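Local coordinates for DNA repair and telomere maintenance protein nbs1 (Schizosaccharomyces pombe, PDB 3HUF) that helps repair DNA double-strand breaks and maintain telomeres in the MRN complex, binding phosphorylated proteins through its N-terminal FHA and BRCT domains and interacting with phosphorylated Ctp1, at residues K80-V85 / K96-Q101; E67-D72 / G90-E95; M1-A6 / N110-S115. All blocks are in the same frame, centred on the assembly; numbering follows the deposited sequence.

How the contacts relate
All three contacts join antiparallel strands of the FHA region. Contacts 1 and 3 lie in the same six-stranded sheet, where strands 97-102 and 109-113 are direct neighbours. Contact 2 belongs to the other sheet, and L98 of contact 1 packs on its F68 and Y93. Contact 3 buries the most area and none of its touching residues is exposed. Its chemistry is aromatic, with W2, Y112 and W113. Contact 2 is a surface contact at an edge strand, with acidic, serine and lysine chains outside and F68 and V70 inside. Contact 1 is intermediate: a buried face of valine, leucine and isoleucine, and an asparagine amide and waters at the hairpin end.

Contact 1 (K80-V85 / K96-Q101); sequences KVNEKV and KDLKIQ
The side chain of N82 lies across the backbone of D97 to K99, and its amide carries the strand pairing past the last regular bridge. OD1 of N82 accepts the backbone N of K99 at 2.9 Å. That donor sits well above the carbonyl plane, 41° out of it. ND2 of N82 reaches D97 O at 3.2 Å, almost straight and in the plane of the amide. The backbone N of N82 adds a third bond, to K99 O at 2.7 Å. CG stands beside the backbone N (chi1 -74°), which brings the amide back over the partner strand. The two side-chain bonds fix the rotation of the amide.

N82 and E83 are the middle residues of a type I' turn from V81 to K84, both with positive phi. The turn closes a tight hairpin between strands 79-81 and 84-85. One water joins E83 N to K99 O. A second accepts a weak bond from K99 NZ and donates to E83 OE2. E83 OE2 and K99 NZ themselves stay 4.9 Å apart.

Further along, K80 and Q101 form a hydrogen-bonded pair. Their extended side chains run side by side, with K80 CD 3.8 Å from Q101 OE1. V81 and I100 form the next, non-hydrogen-bonded pair. V81 points to the buried face, where its CG1 meets L98 CB at 4.1 Å.

Strand 97-102 is held from its other edge by strand 109-113, through L98 with A111 and I100 with I109. On the buried face V81 and L98 pack against the second sheet, touching V70 and F68 of strand 68-72 and Y93 of strand 91-93.

Contact 2 (E67-D72 / G90-E95); sequences EFEVKD and GDSYKE
E67 and S92 meet on the outer face of the strand pair. The carboxylate of E67 comes in alongside the serine, with OE1 of E67 3.3 Å from CB of S92. E69 approaches the same CB from further along its strand, its CG at 3.7 Å. S92 is thus flanked by two acidic chains. E67 holds CG opposite its backbone N (chi1 -177°), and the extended chain runs out beside S92. Nearer the backbone, E67 CB is 4.2 Å from K94 CE. An alanine in place of E67 would probably leave S92 CB without its neighbour on that flank and open a gap there.

Strand 91-93 is an edge strand of the five-stranded sheet of the FHA sandwich, and 68-72 is its neighbour. F68 pairs with Y93, and V70 with D91, each through two backbone hydrogen bonds. These four residues point to the opposite face from E69 and S92. The F68 ring turns away from strand 91-93 into the interior, where it meets W2 edge-to-face and also contacts F50. Y93 stays nearer the strand, its CB 3.6 Å from F68 O and that oxygen at the edge of its ring. At the far end K71 bends back over G90, with CE 3.6 Å from G90 N. G90 has a positive phi and packs against the K71 chain.

Contact 3 (M1-A6 / N110-S115); sequences MWIIEA and NAYWRS
The N-terminal strand of the FHA sandwich pairs here with strand 109-113, and W2 and W113 meet across the join in a T-shaped stack. The edge of W113 points at the face of W2, with planes at 69°. The centroids of the W2 five-membered ring and the W113 six-membered ring are 4.8 Å apart. CE3 of W113 comes within 3.5 Å of W2 CD1. W113 CB also makes a CH-pi contact, 4.2 Å from the centroid of the W2 six-membered ring, over its face. The W113 ring is itself covered on one face by M1, whose CA is 3.5 Å from W113 CZ3. The buried NE1 of W2 bonds to C66 O.

On the other face of the sheet, Y112 folds back over I3. Its CG sits between the backbone N and carbonyl carbon (chi1 48°), and this lays the ring across the neighbouring strand. I3 CB is 4.1 Å from the ring centroid, over the face. E5 comes to the ring edge instead, with CG 3.6 Å from Y112 CE2. The hydroxyl of Y112 bonds to D194, which also forms a salt bridge with R114.

Paired backbone bonds at I3-Y112 and E5-N110 hold the strands, and I4 CG2 meets A111 CB at 3.6 Å. Joining the first and last strands side by side in one sheet is typical of the FHA beta sandwich.

Contact 1 (K80-V85 / K96-Q101)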
loop_
_atom_site.group_PDB
_atom_site.type_symbol
_atom_site.label_atom_id
_atom_site.label_comp_id
_atom_site.label_asym_id
_atom_site.label_seq_id
_atom_site.Cartn_x
_atom_site.Cartn_y
_atom_site.Cartn_z
ATOM N N LYS A 80 4.178 -23.434 18.927
ATOM C CA LYS A 80 4.076 -23.924 17.556
ATOM C C LYS A 80 3.651 -22.754 16.701
ATOM O O LYS A 80 2.858 -21.904 17.153
ATOM C CB LYS A 80 3.025 -25.042 17.414
ATOM C CG LYS A 80 3.192 -26.253 18.365
ATOM C CD LYS A 80 2.197 -27.364 18.023
ATOM C CE LYS A 80 2.535 -28.635 18.749
ATOM N NZ LYS A 80 1.737 -29.825 18.273
ATOM N N VAL A 81 4.169 -22.709 15.477
ATOM C CA VAL A 81 3.668 -21.787 14.459
ATOM C C VAL A 81 3.152 -22.610 13.269
ATOM O O VAL A 81 3.896 -23.432 12.712
ATOM C CB VAL A 81 4.750 -20.831 13.981
ATOM C CG1 VAL A 81 4.149 -19.809 12.963
ATOM C CG2 VAL A 81 5.413 -20.105 15.180
ATOM N N ASN A 82 1.880 -22.438 12.904
ATOM C CA ASN A 82 1.330 -23.200 11.781
ATOM C C ASN A 82 1.635 -24.673 11.998
ATOM O O ASN A 82 2.113 -25.341 11.097
ATOM C CB ASN A 82 1.901 -22.685 10.427
ATOM C CG ASN A 82 1.285 -21.337 10.014
ATOM O OD1 ASN A 82 0.262 -20.944 10.558
ATOM N ND2 ASN A 82 1.898 -20.642 9.074
ATOM N N GLU A 83 1.388 -25.137 13.230
ATOM C CA GLU A 83 1.538 -26.548 13.669
ATOM C C GLU A 83 2.968 -27.114 13.743
ATOM O O GLU A 83 3.160 -28.294 14.015
ATOM C CB GLU A 83 0.606 -27.476 12.877
ATOM C CG GLU A 83 -0.860 -27.163 13.129
ATOM C CD GLU A 83 -1.803 -27.977 12.257
ATOM O OE1 GLU A 83 -1.332 -28.835 11.461
ATOM O OE2 GLU A 83 -3.034 -27.749 12.370
ATOM N N LYS A 84 3.964 -26.270 13.514
ATOM C CA LYS A 84 5.351 -26.689 13.631
ATOM C C LYS A 84 5.942 -26.181 14.954
ATOM O O LYS A 84 5.940 -24.977 15.228
ATOM C CB LYS A 84 6.145 -26.152 12.446
ATOM C CG LYS A 84 7.558 -26.685 12.314
ATOM C CD LYS A 84 8.331 -25.914 11.261
ATOM C CE LYS A 84 9.782 -26.368 11.180
ATOM N NZ LYS A 84 9.929 -27.431 10.177
ATOM N N VAL A 85 6.427 -27.114 15.766
ATOM C CA VAL A 85 7.135 -26.815 17.015
ATOM C C VAL A 85 8.289 -25.826 16.744
ATOM O O VAL A 85 9.102 -26.030 15.832
ATOM C CB VAL A 85 7.716 -28.136 17.650
ATOM C CG1 VAL A 85 8.786 -27.833 18.704
ATOM C CG2 VAL A 85 6.602 -29.029 18.222
ATOM N N LYS A 96 2.115 -14.814 5.067
ATOM C CA LYS A 96 1.262 -13.711 5.498
ATOM C C LYS A 96 0.208 -14.105 6.544
ATOM O O LYS A 96 -0.528 -13.257 7.020
ATOM C CB LYS A 96 0.620 -13.042 4.283
ATOM C CG LYS A 96 1.657 -12.449 3.336
ATOM C CD LYS A 96 1.051 -12.087 2.005
ATOM C CE LYS A 96 2.031 -11.214 1.221
ATOM N NZ LYS A 96 1.351 -10.562 0.075
ATOM N N ASP A 97 0.161 -15.386 6.892
ATOM C CA ASP A 97 -0.777 -15.909 7.875
ATOM C C ASP A 97 -0.065 -16.870 8.809
ATOM O O ASP A 97 0.428 -17.919 8.381
ATOM C CB ASP A 97 -1.917 -16.651 7.185
ATOM C CG ASP A 97 -2.875 -15.716 6.496
ATOM O OD1 ASP A 97 -3.820 -15.245 7.162
ATOM O OD2 ASP A 97 -2.694 -15.462 5.283
ATOM N N LEU A 98 -0.018 -16.515 10.087
ATOM C CA LEU A 98 0.619 -17.358 11.104
ATOM C C LEU A 98 -0.365 -17.695 12.225
ATOM O O LEU A 98 -1.031 -16.811 12.780
ATOM C CB LEU A 98 1.874 -16.670 11.672
ATOM C CG LEU A 98 2.931 -16.076 10.722
ATOM C CD1 LEU A 98 3.999 -15.366 11.498
ATOM C CD2 LEU A 98 3.572 -17.147 9.808
ATOM N N LYS A 99 -0.461 -18.983 12.543
ATOM C CA LYS A 99 -1.318 -19.458 13.608
ATOM C C LYS A 99 -0.363 -19.908 14.708
ATOM O O LYS A 99 0.390 -20.858 14.532
ATOM C CB LYS A 99 -2.178 -20.608 13.065
ATOM C CG LYS A 99 -3.082 -21.298 14.038
ATOM C CD LYS A 99 -3.837 -22.453 13.356
ATOM C CE LYS A 99 -3.709 -23.765 14.139
ATOM N NZ LYS A 99 -4.931 -24.070 14.981
ATOM N N ILE A 100 -0.342 -19.173 15.818
ATOM C CA ILE A 100 0.684 -19.370 16.838
ATOM C C ILE A 100 0.004 -19.922 18.090
ATOM O O ILE A 100 -0.880 -19.263 18.685
ATOM C CB ILE A 100 1.424 -18.058 17.170
ATOM C CG1 ILE A 100 2.111 -17.480 15.921
ATOM C CG2 ILE A 100 2.407 -18.263 18.322
ATOM C CD1 ILE A 100 2.306 -15.986 15.946
ATOM N N GLN A 101 0.408 -21.139 18.460
ATOM C CA GLN A 101 -0.092 -21.818 19.642
ATOM C C GLN A 101 0.937 -21.757 20.766
ATOM O O GLN A 101 2.061 -22.226 20.628
ATOM C CB GLN A 101 -0.437 -23.285 19.332
ATOM C CG GLN A 101 -1.243 -23.977 20.421
ATOM C CD GLN A 101 -1.337 -25.496 20.226
ATOM O OE1 GLN A 101 -1.177 -26.012 19.118
ATOM N NE2 GLN A 101 -1.609 -26.208 21.309
HETATM O O HOH W 1 0.109 -23.690 15.355
HETATM O O HOH W 2 -3.513 -26.966 15.013
#

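Contact 2 (E67-D72 / G90-E95)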
loop_
_atom_site.group_PDB
_atom_site.type_symbol
_atom_site.label_atom_id
_atom_site.label_comp_id
_atom_site.label_asym_id
_atom_site.label_seq_id
_atom_site.Cartn_x
_atom_site.Cartn_y
_atom_site.Cartn_z
ATOM N N GLU A 67 9.702 -9.824 7.968
ATOM C CA GLU A 67 10.038 -11.129 8.550
ATOM C C GLU A 67 9.571 -11.181 10.005
ATOM O O GLU A 67 9.834 -10.264 10.803
ATOM C CB GLU A 67 11.548 -11.388 8.488
ATOM C CG GLU A 67 11.956 -12.759 9.005
ATOM C CD GLU A 67 13.382 -13.060 8.681
ATOM O OE1 GLU A 67 14.141 -13.458 9.607
ATOM O OE2 GLU A 67 13.750 -12.871 7.497
ATOM N N PHE A 68 8.870 -12.258 10.330
ATOM C CA PHE A 68 8.279 -12.441 11.651
ATOM C C PHE A 68 8.995 -13.639 12.278
ATOM O O PHE A 68 8.946 -14.747 11.749
ATOM C CB PHE A 68 6.778 -12.708 11.465
ATOM C CG PHE A 68 5.936 -12.550 12.722
ATOM C CD1 PHE A 68 4.928 -11.581 12.770
ATOM C CD2 PHE A 68 6.118 -13.387 13.833
ATOM C CE1 PHE A 68 4.127 -11.443 13.901
ATOM C CE2 PHE A 68 5.307 -13.267 14.960
ATOM C CZ PHE A 68 4.315 -12.288 14.996
ATOM N N GLU A 69 9.658 -13.417 13.415
ATOM C CA GLU A 69 10.392 -14.478 14.097
ATOM C C GLU A 69 9.766 -14.787 15.444
ATOM O O GLU A 69 9.261 -13.893 16.123
ATOM C CB GLU A 69 11.862 -14.078 14.275
ATOM C CG GLU A 69 12.443 -13.517 13.013
ATOM C CD GLU A 69 13.785 -12.854 13.189
ATOM O OE1 GLU A 69 14.162 -12.522 14.327
ATOM O OE2 GLU A 69 14.463 -12.656 12.171
ATOM N N VAL A 70 9.791 -16.061 15.815
ATOM C CA VAL A 70 9.223 -16.532 17.082
ATOM C C VAL A 70 10.283 -17.376 17.780
ATOM O O VAL A 70 10.781 -18.318 17.198
ATOM C CB VAL A 70 7.947 -17.393 16.846
ATOM C CG1 VAL A 70 7.506 -18.099 18.136
ATOM C CG2 VAL A 70 6.800 -16.534 16.272
ATOM N N LYS A 71 10.626 -17.016 19.018
ATOM C CA LYS A 71 11.412 -17.867 19.886
ATOM C C LYS A 71 10.597 -18.373 21.069
ATOM O O LYS A 71 9.847 -17.623 21.686
ATOM C CB LYS A 71 12.628 -17.121 20.425
ATOM C CG LYS A 71 13.710 -16.863 19.400
ATOM C CD LYS A 71 15.063 -17.199 20.018
ATOM C CE LYS A 71 15.044 -18.611 20.628
ATOM N NZ LYS A 71 16.304 -18.985 21.365
ATOM N N ASP A 72 10.760 -19.652 21.387
ATOM C CA ASP A 72 10.158 -20.203 22.579
ATOM C C ASP A 72 11.123 -19.904 23.719
ATOM O O ASP A 72 12.325 -20.126 23.580
ATOM C CB ASP A 72 9.937 -21.709 22.434
ATOM C CG ASP A 72 9.404 -22.330 23.703
ATOM O OD1 ASP A 72 8.178 -22.245 23.958
ATOM O OD2 ASP A 72 10.227 -22.855 24.476
ATOM N N GLY A 90 14.845 -20.529 17.607
ATOM C CA GLY A 90 13.640 -19.935 17.027
ATOM C C GLY A 90 13.429 -20.277 15.563
ATOM O O GLY A 90 14.157 -21.090 15.005
ATOM N N ASP A 91 12.412 -19.664 14.957
ATOM C CA ASP A 91 12.111 -19.817 13.539
ATOM C C ASP A 91 11.706 -18.448 12.987
ATOM O O ASP A 91 11.229 -17.612 13.721
ATOM C CB ASP A 91 10.941 -20.784 13.334
ATOM C CG ASP A 91 11.329 -22.243 13.509
ATOM O OD1 ASP A 91 12.437 -22.640 13.090
ATOM O OD2 ASP A 91 10.500 -23.012 14.034
ATOM N N SER A 92 11.887 -18.244 11.693
ATOM C CA SER A 92 11.406 -17.050 11.023
ATOM C C SER A 92 10.460 -17.415 9.906
ATOM O O SER A 92 10.590 -18.462 9.274
ATOM C CB SER A 92 12.533 -16.167 10.482
ATOM O OG SER A 92 13.752 -16.848 10.397
ATOM N N TYR A 93 9.514 -16.519 9.675
ATOM C CA TYR A 93 8.410 -16.774 8.783
ATOM C C TYR A 93 8.220 -15.582 7.879
ATOM O O TYR A 93 8.248 -14.447 8.346
ATOM C CB TYR A 93 7.143 -17.052 9.601
ATOM C CG TYR A 93 7.080 -18.489 10.092
ATOM C CD1 TYR A 93 7.643 -18.881 11.318
ATOM C CD2 TYR A 93 6.486 -19.468 9.301
ATOM C CE1 TYR A 93 7.590 -20.220 11.731
ATOM C CE2 TYR A 93 6.429 -20.785 9.703
ATOM C CZ TYR A 93 6.976 -21.162 10.909
ATOM O OH TYR A 93 6.880 -22.512 11.235
ATOM N N LYS A 94 8.061 -15.848 6.584
ATOM C CA LYS A 94 7.678 -14.818 5.629
ATOM C C LYS A 94 6.352 -15.075 4.944
ATOM O O LYS A 94 6.074 -14.511 3.899
ATOM C CB LYS A 94 8.791 -14.543 4.620
ATOM C CG LYS A 94 9.515 -13.251 4.954
ATOM C CD LYS A 94 10.492 -12.834 3.870
ATOM C CE LYS A 94 11.202 -11.530 4.284
ATOM N NZ LYS A 94 12.084 -10.948 3.233
ATOM N N GLU A 95 5.525 -15.913 5.546
ATOM C CA GLU A 95 4.162 -16.131 5.077
ATOM C C GLU A 95 3.279 -15.032 5.662
ATOM O O GLU A 95 3.637 -14.416 6.669
ATOM C CB GLU A 95 3.654 -17.469 5.597
ATOM C CG GLU A 95 4.209 -18.672 4.877
ATOM C CD GLU A 95 4.818 -19.644 5.855
ATOM O OE1 GLU A 95 4.047 -20.299 6.610
ATOM O OE2 GLU A 95 6.073 -19.744 5.882
#

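Contact 3 (M1-A6 / N110-S115)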
loop_
_atom_site.group_PDB
_atom_site.type_symbol
_atom_site.label_atom_id
_atom_site.label_comp_id
_atom_site.label_asym_id
_atom_site.label_seq_id
_atom_site.Cartn_x
_atom_site.Cartn_y
_atom_site.Cartn_z
ATOM N N MET A 1 1.134 -4.163 7.093
ATOM C CA MET A 1 1.609 -4.224 8.501
ATOM C C MET A 1 1.109 -5.512 9.145
ATOM O O MET A 1 0.179 -6.137 8.632
ATOM C CB MET A 1 1.112 -2.999 9.267
ATOM C CG MET A 1 1.763 -1.681 8.798
ATOM S SD MET A 1 1.451 -0.490 10.078
ATOM C CE MET A 1 1.799 -1.662 11.348
ATOM N N TRP A 2 1.739 -5.904 10.244
ATOM C CA TRP A 2 1.387 -7.133 10.956
ATOM C C TRP A 2 0.327 -6.817 11.994
ATOM O O TRP A 2 0.398 -5.790 12.665
ATOM C CB TRP A 2 2.613 -7.748 11.662
ATOM C CG TRP A 2 3.444 -8.646 10.784
ATOM C CD1 TRP A 2 4.701 -8.395 10.279
ATOM C CD2 TRP A 2 3.059 -9.927 10.290
ATOM N NE1 TRP A 2 5.112 -9.459 9.497
ATOM C CE2 TRP A 2 4.120 -10.409 9.492
ATOM C CE3 TRP A 2 1.917 -10.730 10.457
ATOM C CZ2 TRP A 2 4.071 -11.661 8.857
ATOM C CZ3 TRP A 2 1.878 -11.984 9.822
ATOM C CH2 TRP A 2 2.942 -12.428 9.044
ATOM N N ILE A 3 -0.650 -7.713 12.106
ATOM C CA ILE A 3 -1.711 -7.619 13.100
ATOM C C ILE A 3 -1.876 -8.973 13.769
ATOM O O ILE A 3 -1.706 -9.995 13.108
ATOM C CB ILE A 3 -3.045 -7.256 12.451
ATOM C CG1 ILE A 3 -2.929 -5.941 11.664
ATOM C CG2 ILE A 3 -4.153 -7.190 13.500
ATOM C CD1 ILE A 3 -2.987 -6.214 10.174
ATOM N N ILE A 4 -2.154 -8.986 15.079
ATOM C CA ILE A 4 -2.577 -10.222 15.762
ATOM C C ILE A 4 -3.966 -10.110 16.404
ATOM O O ILE A 4 -4.370 -9.057 16.865
ATOM C CB ILE A 4 -1.557 -10.718 16.835
ATOM C CG1 ILE A 4 -1.341 -9.662 17.921
ATOM C CG2 ILE A 4 -0.246 -11.110 16.171
ATOM C CD1 ILE A 4 -0.629 -10.169 19.161
ATOM N N GLU A 5 -4.684 -11.215 16.401
ATOM C CA GLU A 5 -5.918 -11.343 17.140
ATOM C C GLU A 5 -6.062 -12.815 17.495
ATOM O O GLU A 5 -5.283 -13.639 17.016
ATOM C CB GLU A 5 -7.125 -10.835 16.328
ATOM C CG GLU A 5 -7.299 -11.493 14.982
ATOM C CD GLU A 5 -8.551 -11.012 14.252
ATOM O OE1 GLU A 5 -9.200 -10.051 14.734
ATOM O OE2 GLU A 5 -8.892 -11.600 13.201
ATOM N N ALA A 6 -7.042 -13.145 18.336
ATOM C CA ALA A 6 -7.256 -14.532 18.742
ATOM C C ALA A 6 -8.724 -14.796 18.982
ATOM O O ALA A 6 -9.517 -13.861 19.127
ATOM C CB ALA A 6 -6.481 -14.841 19.986
ATOM N N ASN A 110 -3.587 -15.507 16.094
ATOM C CA ASN A 110 -3.579 -15.441 14.644
ATOM C C ASN A 110 -2.960 -14.135 14.142
ATOM O O ASN A 110 -3.557 -13.045 14.291
ATOM C CB ASN A 110 -4.998 -15.641 14.113
ATOM C CG ASN A 110 -5.677 -16.861 14.733
ATOM O OD1 ASN A 110 -5.101 -17.954 14.770
ATOM N ND2 ASN A 110 -6.902 -16.682 15.219
ATOM N N ALA A 111 -1.761 -14.257 13.562
ATOM C CA ALA A 111 -1.041 -13.132 12.969
ATOM C C ALA A 111 -1.257 -13.130 11.459
ATOM O O ALA A 111 -1.191 -14.175 10.807
ATOM C CB ALA A 111 0.469 -13.190 13.310
ATOM N N TYR A 112 -1.586 -11.963 10.921
ATOM C CA TYR A 112 -1.806 -11.809 9.499
ATOM C C TYR A 112 -1.255 -10.473 9.039
ATOM O O TYR A 112 -1.224 -9.499 9.782
ATOM C CB TYR A 112 -3.272 -11.946 9.087
ATOM C CG TYR A 112 -4.239 -11.135 9.916
ATOM C CD1 TYR A 112 -4.697 -9.879 9.468
ATOM C CD2 TYR A 112 -4.689 -11.601 11.152
ATOM C CE1 TYR A 112 -5.586 -9.107 10.234
ATOM C CE2 TYR A 112 -5.565 -10.830 11.933
ATOM C CZ TYR A 112 -6.020 -9.591 11.458
ATOM O OH TYR A 112 -6.897 -8.843 12.220
ATOM N N TRP A 113 -0.803 -10.466 7.798
ATOM C CA TRP A 113 -0.223 -9.282 7.209
ATOM C C TRP A 113 -1.317 -8.565 6.433
ATOM O O TRP A 113 -2.015 -9.192 5.635
ATOM C CB TRP A 113 0.924 -9.716 6.280
ATOM C CG TRP A 113 1.553 -8.605 5.496
ATOM C CD1 TRP A 113 1.331 -8.292 4.180
ATOM C CD2 TRP A 113 2.536 -7.679 5.973
ATOM N NE1 TRP A 113 2.104 -7.211 3.820
ATOM C CE2 TRP A 113 2.868 -6.828 4.892
ATOM C CE3 TRP A 113 3.173 -7.492 7.206
ATOM C CZ2 TRP A 113 3.815 -5.803 5.008
ATOM C CZ3 TRP A 113 4.110 -6.452 7.330
ATOM C CH2 TRP A 113 4.423 -5.622 6.232
ATOM N N ARG A 114 -1.479 -7.273 6.689
ATOM C CA ARG A 114 -2.324 -6.429 5.863
ATOM C C ARG A 114 -1.408 -5.670 4.899
ATOM O O ARG A 114 -0.429 -5.076 5.338
ATOM C CB ARG A 114 -3.098 -5.430 6.741
ATOM C CG ARG A 114 -4.171 -4.605 6.010
ATOM C CD ARG A 114 -5.161 -3.851 6.991
ATOM N NE ARG A 114 -6.064 -4.717 7.767
ATOM C CZ ARG A 114 -7.126 -5.352 7.267
ATOM N NH1 ARG A 114 -7.422 -5.251 5.967
ATOM N NH2 ARG A 114 -7.887 -6.113 8.057
ATOM N N SER A 115 -1.737 -5.693 3.606
ATOM C CA SER A 115 -0.981 -4.973 2.571
ATOM C C SER A 115 -0.968 -3.484 2.800
ATOM O O SER A 115 -2.009 -2.870 3.026
ATOM C CB SER A 115 -1.589 -5.221 1.191
ATOM O OG SER A 115 -1.356 -6.547 0.782
#